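Local coordinates for protein V-type ATP synthase alpha chain (Nanoarchaeum equitans Kin4-M, PDB 5BN3) that is the A (alpha) subunit of an archaeal rotary-motor complex and carries a P-loop nucleotide-binding domain that binds adenosine-5'-diphosphate, at residues 75-80 / 275-280; 182-187 / 298-303; 188-193 / 361-366; 198-203 / 211-216; 399-404 / 421-426. All coordinates share one frame; numbering follows the deposited sequence.

Contact 1: 75-80 / 275-280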
# COMPACT_ATOMS: atom_id res chain seq x y z
N LEU A 75 28.84 -32.41 22.84
CA LEU A 75 28.17 -31.49 21.91
C LEU A 75 28.90 -31.42 20.57
O LEU A 75 28.27 -31.40 19.51
CB LEU A 75 28.08 -30.09 22.52
CG LEU A 75 27.21 -29.91 23.76
CD1 LEU A 75 27.36 -28.51 24.33
CD2 LEU A 75 25.76 -30.18 23.43
N LEU A 76 30.23 -31.39 20.63
CA LEU A 76 31.05 -31.20 19.43
C LEU A 76 30.88 -32.32 18.41
O LEU A 76 30.75 -33.50 18.76
CB LEU A 76 32.53 -31.05 19.82
CG LEU A 76 32.87 -29.83 20.67
CD1 LEU A 76 34.36 -29.77 20.99
CD2 LEU A 76 32.43 -28.58 19.96
N ALA A 77 30.87 -31.93 17.13
CA ALA A 77 30.74 -32.85 16.00
C ALA A 77 29.40 -33.58 15.93
O ALA A 77 29.27 -34.55 15.19
CB ALA A 77 31.90 -33.85 15.97
N ASN A 78 28.42 -33.10 16.68
CA ASN A 78 27.10 -33.72 16.69
C ASN A 78 25.99 -32.78 16.23
O ASN A 78 26.16 -31.56 16.24
CB ASN A 78 26.79 -34.29 18.08
CG ASN A 78 27.52 -35.59 18.35
OD1 ASN A 78 27.44 -36.54 17.57
ND2 ASN A 78 28.25 -35.64 19.46
N ILE A 79 24.86 -33.36 15.84
CA ILE A 79 23.71 -32.59 15.40
C ILE A 79 22.51 -32.78 16.34
O ILE A 79 22.18 -33.91 16.71
CB ILE A 79 23.33 -32.91 13.93
CG1 ILE A 79 22.11 -32.10 13.48
CG2 ILE A 79 23.09 -34.40 13.74
CD1 ILE A 79 21.80 -32.23 12.00
N PHE A 80 21.89 -31.68 16.72
CA PHE A 80 20.78 -31.72 17.67
C PHE A 80 19.57 -30.99 17.09
O PHE A 80 19.72 -30.19 16.17
CB PHE A 80 21.20 -31.06 18.99
CG PHE A 80 22.43 -31.66 19.60
CD1 PHE A 80 23.69 -31.21 19.25
CD2 PHE A 80 22.33 -32.68 20.54
CE1 PHE A 80 24.83 -31.76 19.81
CE2 PHE A 80 23.46 -33.24 21.11
CZ PHE A 80 24.72 -32.77 20.74
N PRO A 275 39.90 -32.22 11.15
CA PRO A 275 38.69 -32.07 10.34
C PRO A 275 37.71 -31.07 10.95
O PRO A 275 37.60 -30.99 12.17
CB PRO A 275 38.09 -33.48 10.32
CG PRO A 275 38.68 -34.17 11.50
CD PRO A 275 40.04 -33.58 11.71
N LEU A 276 37.02 -30.31 10.09
CA LEU A 276 36.16 -29.22 10.52
C LEU A 276 35.07 -29.65 11.50
O LEU A 276 34.68 -28.88 12.38
CB LEU A 276 35.52 -28.54 9.31
CG LEU A 276 36.45 -27.85 8.32
CD1 LEU A 276 35.65 -27.12 7.25
CD2 LEU A 276 37.35 -26.89 9.04
N MET A 277 34.58 -30.87 11.34
CA MET A 277 33.46 -31.35 12.15
C MET A 277 33.75 -31.33 13.65
O MET A 277 32.85 -31.10 14.46
CB MET A 277 33.06 -32.76 11.70
CG MET A 277 31.61 -33.11 12.00
SD MET A 277 30.46 -32.05 11.08
CE MET A 277 29.29 -31.66 12.37
N TYR A 278 35.01 -31.55 14.03
CA TYR A 278 35.36 -31.66 15.44
C TYR A 278 35.26 -30.34 16.22
O TYR A 278 35.27 -30.35 17.45
CB TYR A 278 36.76 -32.26 15.60
CG TYR A 278 36.86 -33.73 15.25
CD1 TYR A 278 35.74 -34.55 15.28
CD2 TYR A 278 38.08 -34.29 14.91
CE1 TYR A 278 35.83 -35.89 14.97
CE2 TYR A 278 38.18 -35.64 14.59
CZ TYR A 278 37.05 -36.43 14.62
OH TYR A 278 37.13 -37.76 14.31
N ARG A 279 35.16 -29.22 15.51
CA ARG A 279 34.98 -27.91 16.15
C ARG A 279 33.57 -27.39 15.93
O ARG A 279 33.24 -26.27 16.33
CB ARG A 279 35.98 -26.89 15.61
CG ARG A 279 35.65 -26.37 14.21
CD ARG A 279 36.43 -25.11 13.86
NE ARG A 279 36.04 -24.56 12.56
CZ ARG A 279 36.51 -23.43 12.05
NH1 ARG A 279 37.39 -22.70 12.74
NH2 ARG A 279 36.11 -23.01 10.86
N THR A 280 32.72 -28.21 15.32
CA THR A 280 31.40 -27.76 14.88
C THR A 280 30.25 -28.39 15.67
O THR A 280 30.27 -29.59 15.96
CB THR A 280 31.21 -28.05 13.38
OG1 THR A 280 32.30 -27.47 12.64
CG2 THR A 280 29.90 -27.46 12.88
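The type II beta turn L75–N78 sets its tip, A77, against the short 3-10 turn 276-279 that leads into strand 280-285 of the nucleotide-binding domain. One direct hydrogen bond ties the two: A77 N donates to T280 O over 2.7 Å, approaching nearly along the C=O axis but with a bent N-H...O angle of 144°. Beside it, the CA of A77 comes 3.1 Å from M277 O, a CA-H...O contact. The methyl of A77 then fills the corner between two side chains. M277 CG lies 4.0 Å from A77 CB on one flank, and the Y278 ring presents its edge to the same methyl: Y278 CD1 lies 4.0 Å from A77 CB, which is near the ring plane. M277 bends at chi2 and chi3, and its CE finishes over the A77 carbonyl. L76, just before A77 in the turn, lays CB and CD1 each 3.7 Å from Y278 O. From the residue after the 3-10 segment, T280 OG1 donates to L276 O, reaching it from the opposite face to R279 N. The chemistry is thus mostly carbonyl against carbon: a single main-chain bond joins the two segments, while N78 and F80 go on to pair with strand 280-285.

Contact 2: 182-187 / 298-303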
# COMPACT_ATOMS: atom_id res chain seq x y z
N TRP A 182 21.68 -25.28 32.12
CA TRP A 182 21.49 -23.84 32.12
C TRP A 182 20.24 -23.43 31.34
O TRP A 182 20.01 -23.94 30.24
CB TRP A 182 22.72 -23.13 31.55
CG TRP A 182 22.68 -21.66 31.75
CD1 TRP A 182 22.22 -20.73 30.87
CD2 TRP A 182 23.12 -20.94 32.91
NE1 TRP A 182 22.34 -19.47 31.41
CE2 TRP A 182 22.89 -19.58 32.66
CE3 TRP A 182 23.68 -21.32 34.13
CZ2 TRP A 182 23.21 -18.59 33.59
CZ3 TRP A 182 24.00 -20.35 35.05
CH2 TRP A 182 23.76 -18.99 34.78
N PRO A 183 19.44 -22.52 31.91
CA PRO A 183 18.23 -22.02 31.24
C PRO A 183 18.61 -21.23 29.98
O PRO A 183 19.33 -20.23 30.09
CB PRO A 183 17.61 -21.08 32.28
CG PRO A 183 18.23 -21.49 33.59
CD PRO A 183 19.61 -21.94 33.25
N ILE A 184 18.12 -21.65 28.82
CA ILE A 184 18.52 -21.04 27.55
C ILE A 184 18.05 -19.60 27.38
O ILE A 184 18.63 -18.85 26.59
CB ILE A 184 18.05 -21.88 26.34
CG1 ILE A 184 16.53 -22.02 26.33
CG2 ILE A 184 18.72 -23.25 26.35
CD1 ILE A 184 16.00 -22.76 25.12
N ARG A 185 17.00 -19.21 28.10
CA ARG A 185 16.48 -17.84 28.01
C ARG A 185 17.26 -16.87 28.88
O ARG A 185 17.00 -15.67 28.87
CB ARG A 185 15.00 -17.79 28.40
CG ARG A 185 14.07 -18.50 27.43
CD ARG A 185 12.61 -18.27 27.78
NE ARG A 185 11.72 -19.01 26.89
CZ ARG A 185 11.31 -18.55 25.71
NH1 ARG A 185 11.71 -17.36 25.28
NH2 ARG A 185 10.51 -19.29 24.95
N LYS A 186 18.22 -17.40 29.63
CA LYS A 186 19.00 -16.59 30.57
C LYS A 186 20.43 -16.45 30.09
O LYS A 186 21.14 -17.45 29.95
CB LYS A 186 18.97 -17.25 31.95
CG LYS A 186 19.67 -16.47 33.04
CD LYS A 186 19.50 -17.18 34.38
CE LYS A 186 20.23 -16.46 35.50
NZ LYS A 186 20.11 -17.20 36.79
N PRO A 187 20.86 -15.21 29.83
CA PRO A 187 22.23 -14.94 29.38
C PRO A 187 23.25 -15.37 30.43
O PRO A 187 23.04 -15.12 31.61
CB PRO A 187 22.26 -13.41 29.24
CG PRO A 187 20.83 -13.02 29.05
CD PRO A 187 20.04 -13.98 29.88
N ILE A 298 17.26 -20.92 18.63
CA ILE A 298 18.01 -19.66 18.67
C ILE A 298 18.64 -19.43 20.05
O ILE A 298 19.83 -19.13 20.15
CB ILE A 298 17.10 -18.47 18.32
CG1 ILE A 298 16.74 -18.48 16.82
CG2 ILE A 298 17.76 -17.16 18.68
CD1 ILE A 298 17.93 -18.25 15.90
N TYR A 299 17.84 -19.56 21.10
CA TYR A 299 18.33 -19.39 22.46
C TYR A 299 19.31 -20.50 22.84
O TYR A 299 20.27 -20.27 23.58
CB TYR A 299 17.17 -19.34 23.45
CG TYR A 299 16.34 -18.07 23.36
CD1 TYR A 299 15.35 -17.93 22.40
CD2 TYR A 299 16.56 -17.01 24.23
CE1 TYR A 299 14.60 -16.78 22.31
CE2 TYR A 299 15.81 -15.85 24.15
CZ TYR A 299 14.83 -15.74 23.18
OH TYR A 299 14.08 -14.60 23.09
N LEU A 300 19.05 -21.70 22.33
CA LEU A 300 19.90 -22.86 22.59
C LEU A 300 21.31 -22.65 22.05
O LEU A 300 22.29 -22.87 22.76
CB LEU A 300 19.30 -24.10 21.94
CG LEU A 300 19.99 -25.42 22.29
CD1 LEU A 300 19.32 -26.02 23.50
CD2 LEU A 300 19.96 -26.40 21.12
N GLY A 301 21.39 -22.23 20.79
CA GLY A 301 22.68 -22.03 20.14
C GLY A 301 23.46 -20.89 20.76
O GLY A 301 24.68 -20.94 20.85
N ALA A 302 22.74 -19.85 21.17
CA ALA A 302 23.37 -18.72 21.84
C ALA A 302 23.96 -19.14 23.18
O ALA A 302 25.07 -18.75 23.54
CB ALA A 302 22.37 -17.60 22.03
N THR A 303 23.19 -19.94 23.93
CA THR A 303 23.62 -20.42 25.24
C THR A 303 24.87 -21.29 25.15
O THR A 303 25.81 -21.14 25.94
CB THR A 303 22.50 -21.21 25.94
OG1 THR A 303 21.37 -20.35 26.15
CG2 THR A 303 22.97 -21.74 27.28
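Where strand 180-183 ends, the type I turn P183–K186 lies against helix 293-309, with I184 CA 5.4 Å from Y299 CA. I184 O faces the helix, coming 3.5 Å from Y299 CB; it also sits 3.2 Å from T303 OG1, at an angle too poor for a hydrogen bond, and R359 supplies one instead. The I184 side chain is the wedge. Its CG1 stands between backbone N and carbonyl carbon (chi1 60°), which puts CG1 and CD1 against Y299 CB while CG2 turns to L300 CD1, 4.0 Å away. I184 crosses both Y299 and T303 at about a right angle. R185 reaches out with an extended chain and sets NH1 over one face of the Y299 ring, toward its rim; the guanidinium plane is tilted 50° from the ring, and R185 CZ lies 5.2 Å from the Y299 ring centroid, at most a weak cation-pi attraction. E34 and E295 hold that guanidinium by salt bridges. W182 CD1 meets T303 CG2 at 3.8 Å, and W182 NE1 donates to K186 O at 2.8 Å, bracing the turn. I69 of strand 68-71, the partner of strand 180-183, also packs on I184, L300 and T303, while E355 of helix 349-357 takes the Y299 hydroxyl.

Contact 3: 188-193 / 361-366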
# COMPACT_ATOMS: atom_id res chain seq x y z
N ARG A 188 24.33 -16.02 30.00
CA ARG A 188 25.36 -16.47 30.93
C ARG A 188 26.24 -15.31 31.39
O ARG A 188 26.72 -14.52 30.57
CB ARG A 188 26.20 -17.60 30.32
CG ARG A 188 25.42 -18.90 30.16
CD ARG A 188 26.25 -19.99 29.49
NE ARG A 188 27.48 -20.29 30.22
CZ ARG A 188 27.56 -21.11 31.27
NH1 ARG A 188 26.47 -21.72 31.72
NH2 ARG A 188 28.73 -21.32 31.86
N PRO A 189 26.46 -15.20 32.71
CA PRO A 189 27.20 -14.09 33.31
C PRO A 189 28.67 -14.07 32.93
O PRO A 189 29.24 -15.11 32.58
CB PRO A 189 27.06 -14.35 34.82
CG PRO A 189 26.86 -15.82 34.92
CD PRO A 189 26.04 -16.19 33.72
N TYR A 190 29.27 -12.89 33.01
CA TYR A 190 30.69 -12.69 32.77
C TYR A 190 31.13 -11.52 33.63
O TYR A 190 30.30 -10.93 34.33
CB TYR A 190 30.97 -12.42 31.29
CG TYR A 190 30.13 -11.31 30.70
CD1 TYR A 190 28.89 -11.58 30.13
CD2 TYR A 190 30.57 -10.00 30.71
CE1 TYR A 190 28.12 -10.58 29.59
CE2 TYR A 190 29.80 -8.99 30.18
CZ TYR A 190 28.58 -9.28 29.62
OH TYR A 190 27.81 -8.28 29.08
N LYS A 191 32.41 -11.17 33.59
CA LYS A 191 32.90 -10.08 34.43
C LYS A 191 32.72 -8.70 33.81
O LYS A 191 32.13 -7.81 34.43
CB LYS A 191 34.36 -10.31 34.85
CG LYS A 191 34.50 -11.35 35.95
CD LYS A 191 35.89 -11.32 36.57
CE LYS A 191 35.93 -12.13 37.85
NZ LYS A 191 37.26 -12.07 38.51
N GLU A 192 33.21 -8.51 32.59
CA GLU A 192 33.02 -7.23 31.89
C GLU A 192 33.17 -7.35 30.38
O GLU A 192 33.89 -8.22 29.87
CB GLU A 192 33.98 -6.16 32.44
CG GLU A 192 35.43 -6.34 32.04
CD GLU A 192 36.35 -5.32 32.68
OE1 GLU A 192 36.07 -4.91 33.83
OE2 GLU A 192 37.35 -4.92 32.05
N LYS A 193 32.49 -6.47 29.66
CA LYS A 193 32.62 -6.38 28.22
C LYS A 193 33.97 -5.76 27.90
O LYS A 193 34.39 -4.79 28.54
CB LYS A 193 31.51 -5.50 27.65
CG LYS A 193 30.12 -5.85 28.18
CD LYS A 193 29.08 -4.80 27.78
CE LYS A 193 27.74 -5.06 28.46
NZ LYS A 193 27.84 -5.00 29.95
N GLY A 361 29.60 -10.51 21.73
CA GLY A 361 30.55 -9.63 22.38
C GLY A 361 31.80 -10.33 22.84
O GLY A 361 31.81 -11.55 23.03
N ARG A 362 32.87 -9.55 23.01
CA ARG A 362 34.11 -10.05 23.58
C ARG A 362 34.12 -9.68 25.06
O ARG A 362 33.82 -8.54 25.42
CB ARG A 362 35.29 -9.40 22.86
CG ARG A 362 36.66 -9.84 23.34
CD ARG A 362 37.74 -9.36 22.39
NE ARG A 362 38.59 -8.34 22.98
CZ ARG A 362 39.70 -8.59 23.68
NH1 ARG A 362 40.07 -9.85 23.88
NH2 ARG A 362 40.41 -7.60 24.17
N VAL A 363 34.42 -10.65 25.92
CA VAL A 363 34.29 -10.42 27.36
C VAL A 363 35.48 -10.93 28.17
O VAL A 363 36.27 -11.75 27.71
CB VAL A 363 33.01 -11.10 27.93
CG1 VAL A 363 31.77 -10.63 27.21
CG2 VAL A 363 33.13 -12.61 27.84
N ARG A 364 35.59 -10.41 29.39
CA ARG A 364 36.42 -11.02 30.41
C ARG A 364 35.54 -12.04 31.12
O ARG A 364 34.51 -11.69 31.71
CB ARG A 364 36.89 -9.97 31.41
CG ARG A 364 37.91 -10.48 32.42
CD ARG A 364 39.24 -10.78 31.75
NE ARG A 364 39.83 -9.58 31.17
CZ ARG A 364 40.93 -9.58 30.41
NH1 ARG A 364 41.55 -10.71 30.13
NH2 ARG A 364 41.39 -8.43 29.92
N THR A 365 35.91 -13.31 31.04
CA THR A 365 35.12 -14.39 31.62
C THR A 365 35.17 -14.39 33.14
O THR A 365 35.97 -13.67 33.74
CB THR A 365 35.57 -15.77 31.11
OG1 THR A 365 36.90 -16.04 31.58
CG2 THR A 365 35.56 -15.81 29.59
N LEU A 366 34.31 -15.19 33.77
CA LEU A 366 34.29 -15.31 35.22
C LEU A 366 35.61 -15.84 35.76
O LEU A 366 35.99 -15.55 36.90
CB LEU A 366 33.13 -16.20 35.68
CG LEU A 366 31.71 -15.64 35.52
CD1 LEU A 366 30.67 -16.57 36.13
CD2 LEU A 366 31.63 -14.27 36.16
O HOH W 1 31.89 -15.72 31.64
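Y190 and V363 meet at about a right angle: V363 CG1 sits over the centre of the tyrosine ring, 3.8 Å from the centroid and 13° off the normal, a CH-pi contact. The ring gets there because Y190 CG lies between backbone N and carbonyl carbon (chi1 52°), folding the ring back across strand 361-364, with R364 O near its plane at the edge. On the other face of the ribbon, E192 and R364 run side by side and point the same way, CG of E192 4.0 Å from CB of R364. Their charged ends do not touch, E192 OE2 standing 5.4 Å from R364 NE. K191 stretches along the T365-L366 backbone, CG by T365 O and CE by L366 O, and its NZ forms a salt bridge to D368. L366 closes the far end, its CD1 against P189 CG and its CD2 against the Y190 backbone. Beneath the side chains, the antiparallel pairing carries a classic beta bulge: K191 and E192 both face R364, whose O accepts from K191 N (2.9 Å) and whose N donates to E192 O (2.8 Å). A water takes the pairing one step further, donating to P189 O and accepting from L366 N. Main-chain bonds and carbon contacts therefore hold this edge of the sheet, and any attraction between E192 and R364 is probably long-range and modest.

Contact 4: 198-203 / 211-216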
# COMPACT_ATOMS: atom_id res chain seq x y z
N TYR A 198 40.56 -7.36 17.47
CA TYR A 198 41.09 -8.21 16.43
C TYR A 198 39.99 -8.51 15.42
O TYR A 198 38.85 -8.76 15.81
CB TYR A 198 41.56 -9.50 17.08
CG TYR A 198 42.60 -10.28 16.32
CD1 TYR A 198 43.95 -10.03 16.50
CD2 TYR A 198 42.22 -11.30 15.46
CE1 TYR A 198 44.90 -10.75 15.81
CE2 TYR A 198 43.17 -12.03 14.77
CZ TYR A 198 44.50 -11.75 14.95
OH TYR A 198 45.44 -12.48 14.26
N PRO A 199 40.33 -8.49 14.12
CA PRO A 199 39.31 -8.72 13.10
C PRO A 199 38.81 -10.16 13.10
O PRO A 199 39.54 -11.07 13.49
CB PRO A 199 40.05 -8.44 11.79
CG PRO A 199 41.49 -8.67 12.11
CD PRO A 199 41.66 -8.23 13.54
N PHE A 200 37.56 -10.36 12.69
CA PHE A 200 37.00 -11.69 12.50
C PHE A 200 37.33 -12.13 11.08
O PHE A 200 36.71 -11.68 10.12
CB PHE A 200 35.49 -11.65 12.72
CG PHE A 200 34.80 -12.98 12.50
CD1 PHE A 200 35.08 -14.06 13.31
CD2 PHE A 200 33.85 -13.12 11.49
CE1 PHE A 200 34.45 -15.28 13.11
CE2 PHE A 200 33.21 -14.33 11.29
CZ PHE A 200 33.51 -15.41 12.10
N ILE A 201 38.33 -13.00 10.94
CA ILE A 201 38.77 -13.46 9.63
C ILE A 201 37.94 -14.66 9.16
O ILE A 201 37.97 -15.72 9.79
CB ILE A 201 40.27 -13.83 9.62
CG1 ILE A 201 41.11 -12.67 10.15
CG2 ILE A 201 40.71 -14.23 8.22
CD1 ILE A 201 41.02 -11.41 9.31
N THR A 202 37.22 -14.48 8.06
CA THR A 202 36.26 -15.48 7.58
C THR A 202 36.86 -16.44 6.56
O THR A 202 36.44 -17.59 6.45
CB THR A 202 35.02 -14.81 6.96
OG1 THR A 202 35.40 -14.08 5.79
CG2 THR A 202 34.38 -13.86 7.95
N GLY A 203 37.83 -15.95 5.79
CA GLY A 203 38.37 -16.73 4.69
C GLY A 203 37.69 -16.34 3.39
O GLY A 203 38.03 -16.84 2.32
N PHE A 211 34.22 -5.37 4.18
CA PHE A 211 33.30 -5.11 5.29
C PHE A 211 33.53 -5.99 6.52
O PHE A 211 32.61 -6.65 7.00
CB PHE A 211 31.85 -5.29 4.80
CG PHE A 211 31.54 -4.54 3.53
CD1 PHE A 211 31.28 -3.18 3.55
CD2 PHE A 211 31.52 -5.20 2.31
CE1 PHE A 211 31.00 -2.49 2.38
CE2 PHE A 211 31.24 -4.52 1.13
CZ PHE A 211 30.98 -3.16 1.17
N PRO A 212 34.76 -5.96 7.07
CA PRO A 212 35.04 -6.89 8.18
C PRO A 212 34.41 -6.45 9.49
O PRO A 212 34.19 -5.26 9.70
CB PRO A 212 36.57 -6.82 8.30
CG PRO A 212 36.90 -5.42 7.88
CD PRO A 212 35.91 -5.09 6.78
N ILE A 213 34.12 -7.41 10.36
CA ILE A 213 33.74 -7.12 11.73
C ILE A 213 34.84 -7.60 12.66
O ILE A 213 35.74 -8.34 12.24
CB ILE A 213 32.41 -7.79 12.13
CG1 ILE A 213 32.50 -9.31 11.99
CG2 ILE A 213 31.27 -7.26 11.31
CD1 ILE A 213 31.23 -10.03 12.43
N ALA A 214 34.77 -7.21 13.92
CA ALA A 214 35.74 -7.67 14.90
C ALA A 214 35.27 -8.96 15.55
O ALA A 214 34.08 -9.28 15.49
CB ALA A 214 35.96 -6.60 15.96
N LYS A 215 36.20 -9.70 16.15
CA LYS A 215 35.83 -10.87 16.95
C LYS A 215 34.94 -10.42 18.10
O LYS A 215 35.31 -9.53 18.87
CB LYS A 215 37.07 -11.57 17.52
CG LYS A 215 37.74 -12.55 16.57
CD LYS A 215 38.56 -13.57 17.36
CE LYS A 215 39.30 -14.52 16.43
NZ LYS A 215 38.39 -15.19 15.47
N GLY A 216 33.78 -11.05 18.22
CA GLY A 216 32.81 -10.66 19.23
C GLY A 216 31.78 -9.70 18.66
O GLY A 216 30.87 -9.27 19.37
O HOH W 2 37.97 -8.18 18.87
O HOH W 3 39.64 -14.04 13.31
O HOH W 4 34.64 -10.14 9.15
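Direct backbone hydrogen bonds come first: K215 N donates to Y198 O over 2.8 Å and is nearly straight at 172°, and F200 N donates to I213 O over 2.8 Å. Between them P199 and A214 form a single beta bridge, their CA atoms 4.1 Å apart, while A214 CB touches Y198 O. Two waters extend the ladder. One accepts from Y198 N and donates to K215 O; another donates to F200 O and accepts from I213 N at 3.0 Å. A third sits beside P199 and ties one loop to a side chain of the other, donating to P199 O and accepting from I201 N and from K215 NZ, the last at 2.7 Å. Apolar contact is led by F200, which lies alongside I213 and points the same way, its CB 3.9 Å from I213 CG1. With F200 CG placed opposite the F200 backbone N (chi1 178°), the ring turns CD2 to the isoleucine and CD1 to the lysine. K215 crosses it at about a right angle, bending at chi4 to bring NZ to the ring edge, 4.1 Å from CD1, without a cation-pi geometry. D241 O takes the same ammonium. The loops entering and leaving helix 205-210 are thus joined by a single beta bridge, just ahead of strand 218-222, which runs into the P-loop; G216 N donates to T374 OG1 of the magnesium site.

Contact 5: 399-404 / 421-426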
# COMPACT_ATOMS: atom_id res chain seq x y z
N GLY A 399 26.58 -4.95 13.99
CA GLY A 399 27.71 -4.09 13.70
C GLY A 399 28.05 -3.98 12.22
O GLY A 399 28.89 -3.16 11.84
N ALA A 400 27.41 -4.79 11.39
CA ALA A 400 27.62 -4.73 9.95
C ALA A 400 26.44 -5.24 9.15
O ALA A 400 25.70 -6.12 9.60
CB ALA A 400 28.88 -5.49 9.55
N LEU A 401 26.29 -4.70 7.94
CA LEU A 401 25.32 -5.20 6.98
C LEU A 401 26.04 -5.86 5.82
O LEU A 401 26.78 -5.20 5.08
CB LEU A 401 24.45 -4.05 6.45
CG LEU A 401 23.59 -4.32 5.21
CD1 LEU A 401 22.63 -5.46 5.48
CD2 LEU A 401 22.81 -3.08 4.78
N TRP A 402 25.85 -7.17 5.66
CA TRP A 402 26.37 -7.88 4.50
C TRP A 402 25.20 -8.16 3.56
O TRP A 402 24.65 -9.26 3.54
CB TRP A 402 27.07 -9.17 4.94
CG TRP A 402 28.32 -8.92 5.74
CD1 TRP A 402 29.06 -7.78 5.77
CD2 TRP A 402 28.97 -9.84 6.65
NE1 TRP A 402 30.13 -7.92 6.62
CE2 TRP A 402 30.10 -9.17 7.17
CE3 TRP A 402 28.71 -11.15 7.06
CZ2 TRP A 402 30.96 -9.78 8.09
CZ3 TRP A 402 29.57 -11.75 7.97
CH2 TRP A 402 30.68 -11.06 8.47
N ALA A 403 24.84 -7.15 2.77
CA ALA A 403 23.63 -7.21 1.94
C ALA A 403 23.82 -7.98 0.65
O ALA A 403 24.73 -7.70 -0.13
CB ALA A 403 23.14 -5.81 1.63
N LEU A 404 22.94 -8.95 0.41
CA LEU A 404 23.01 -9.74 -0.82
C LEU A 404 22.09 -9.14 -1.89
O LEU A 404 21.01 -8.64 -1.58
CB LEU A 404 22.68 -11.20 -0.54
CG LEU A 404 23.67 -11.88 0.40
CD1 LEU A 404 23.30 -13.33 0.65
CD2 LEU A 404 25.08 -11.79 -0.16
N ILE A 421 25.83 -0.73 -0.79
CA ILE A 421 24.83 -0.69 0.26
C ILE A 421 25.35 -1.32 1.57
O ILE A 421 25.03 -0.85 2.67
CB ILE A 421 23.54 -1.40 -0.21
CG1 ILE A 421 22.85 -0.56 -1.29
CG2 ILE A 421 22.59 -1.65 0.95
CD1 ILE A 421 22.49 0.84 -0.84
N SER A 422 26.16 -2.36 1.44
CA SER A 422 26.75 -3.01 2.61
C SER A 422 27.65 -2.05 3.38
O SER A 422 28.16 -1.08 2.83
CB SER A 422 27.54 -4.26 2.20
OG SER A 422 26.69 -5.21 1.58
N TYR A 423 27.84 -2.34 4.67
CA TYR A 423 28.69 -1.52 5.53
C TYR A 423 29.22 -2.30 6.72
O TYR A 423 28.65 -3.33 7.09
CB TYR A 423 27.93 -0.27 6.03
CG TYR A 423 26.73 -0.56 6.90
CD1 TYR A 423 26.87 -0.91 8.24
CD2 TYR A 423 25.45 -0.46 6.39
CE1 TYR A 423 25.78 -1.16 9.03
CE2 TYR A 423 24.34 -0.71 7.17
CZ TYR A 423 24.52 -1.06 8.49
OH TYR A 423 23.43 -1.31 9.29
N THR A 424 30.29 -1.80 7.32
CA THR A 424 30.71 -2.25 8.64
C THR A 424 30.94 -1.02 9.51
O THR A 424 31.45 -0.01 9.05
CB THR A 424 31.99 -3.13 8.60
OG1 THR A 424 32.36 -3.50 9.93
CG2 THR A 424 33.15 -2.39 7.93
N LYS A 425 30.52 -1.11 10.77
CA LYS A 425 30.73 -0.02 11.71
C LYS A 425 31.94 -0.30 12.58
O LYS A 425 32.20 0.42 13.55
CB LYS A 425 29.49 0.18 12.59
CG LYS A 425 28.22 0.57 11.84
CD LYS A 425 27.04 0.74 12.79
CE LYS A 425 27.30 1.83 13.82
NZ LYS A 425 27.38 3.19 13.21
N GLN A 426 32.69 -1.34 12.23
CA GLN A 426 33.79 -1.81 13.07
C GLN A 426 35.16 -1.75 12.40
O GLN A 426 36.11 -2.33 12.89
CB GLN A 426 33.49 -3.22 13.59
CG GLN A 426 32.25 -3.28 14.49
CD GLN A 426 31.90 -4.68 14.95
OE1 GLN A 426 32.60 -5.65 14.66
NE2 GLN A 426 30.79 -4.80 15.68
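The Y423 ring takes L401 on one face: L401 CB rides 3.4 Å above the ring plane, displaced toward the rim, in a CH-pi contact 21° off the normal. The two side chains cross at about a right angle. Y423 CG lies between backbone N and carbonyl carbon (chi1 63°), which folds the ring back over the neighbouring strand; L401 CD2 follows CB onto CE2 and then reaches I421 CG2, 4.1 Å away. A second flat group, the Q426 amide, rests its NE2 3.7 Å from G399 CA, an approach open because G399 carries no side chain. Its OE1 accepts from A214 N. On the side of the ribbon away from Y423, A400 CB meets T424 CB at 4.0 Å and sits by Y423 O. Main-chain bonds run antiparallel: L401 N donates to Y423 O and Y423 N returns to L401 O at 3.1 Å, lying in the carbonyl plane on a lone pair, while K425 N donates to G399 O at 2.8 Å. S422 extends the ladder with its side chain, OG accepting from A403 N at 2.9 Å; N418 O is the second partner of that hydroxyl. T424 OG1 accepts from Q426 N, an ST turn, and bonds to P212 O. K425 reaches away to a salt bridge with E141 of the chain of NEQ263. The result is a two-stranded antiparallel ribbon beside the central sheet of a P-loop domain: backbone hydrogen bonds join A400 and W402 to A220 of strand 218-222, and L404 packs on K229 of the ADP pocket.

In the fold
The first segments of contacts 2 and 3 are consecutive in the chain, the contacts interlace, and they touch, W182 NE1 lying 3.4 Å from R188 CG, with a cation-pi pairing between these residues. Contacts 4 and 5, whose centres are 12 Å apart, are more tightly joined, by polar bonds from P212 and A214 to the 421-426 segment and by F211 CE1 packing on S422 O. R362 CB against K215 O links contact 3 to contact 4. Contacts 1 and 3 reach the same mixed sheet from centres 25 Å apart, whereas contacts 1 and 5 lie on opposite sides of the chain's centre, their centres about 29 Å apart. Contacts 4 and 5 both border the ADP pocket, G203 O accepting from Q491 NE2.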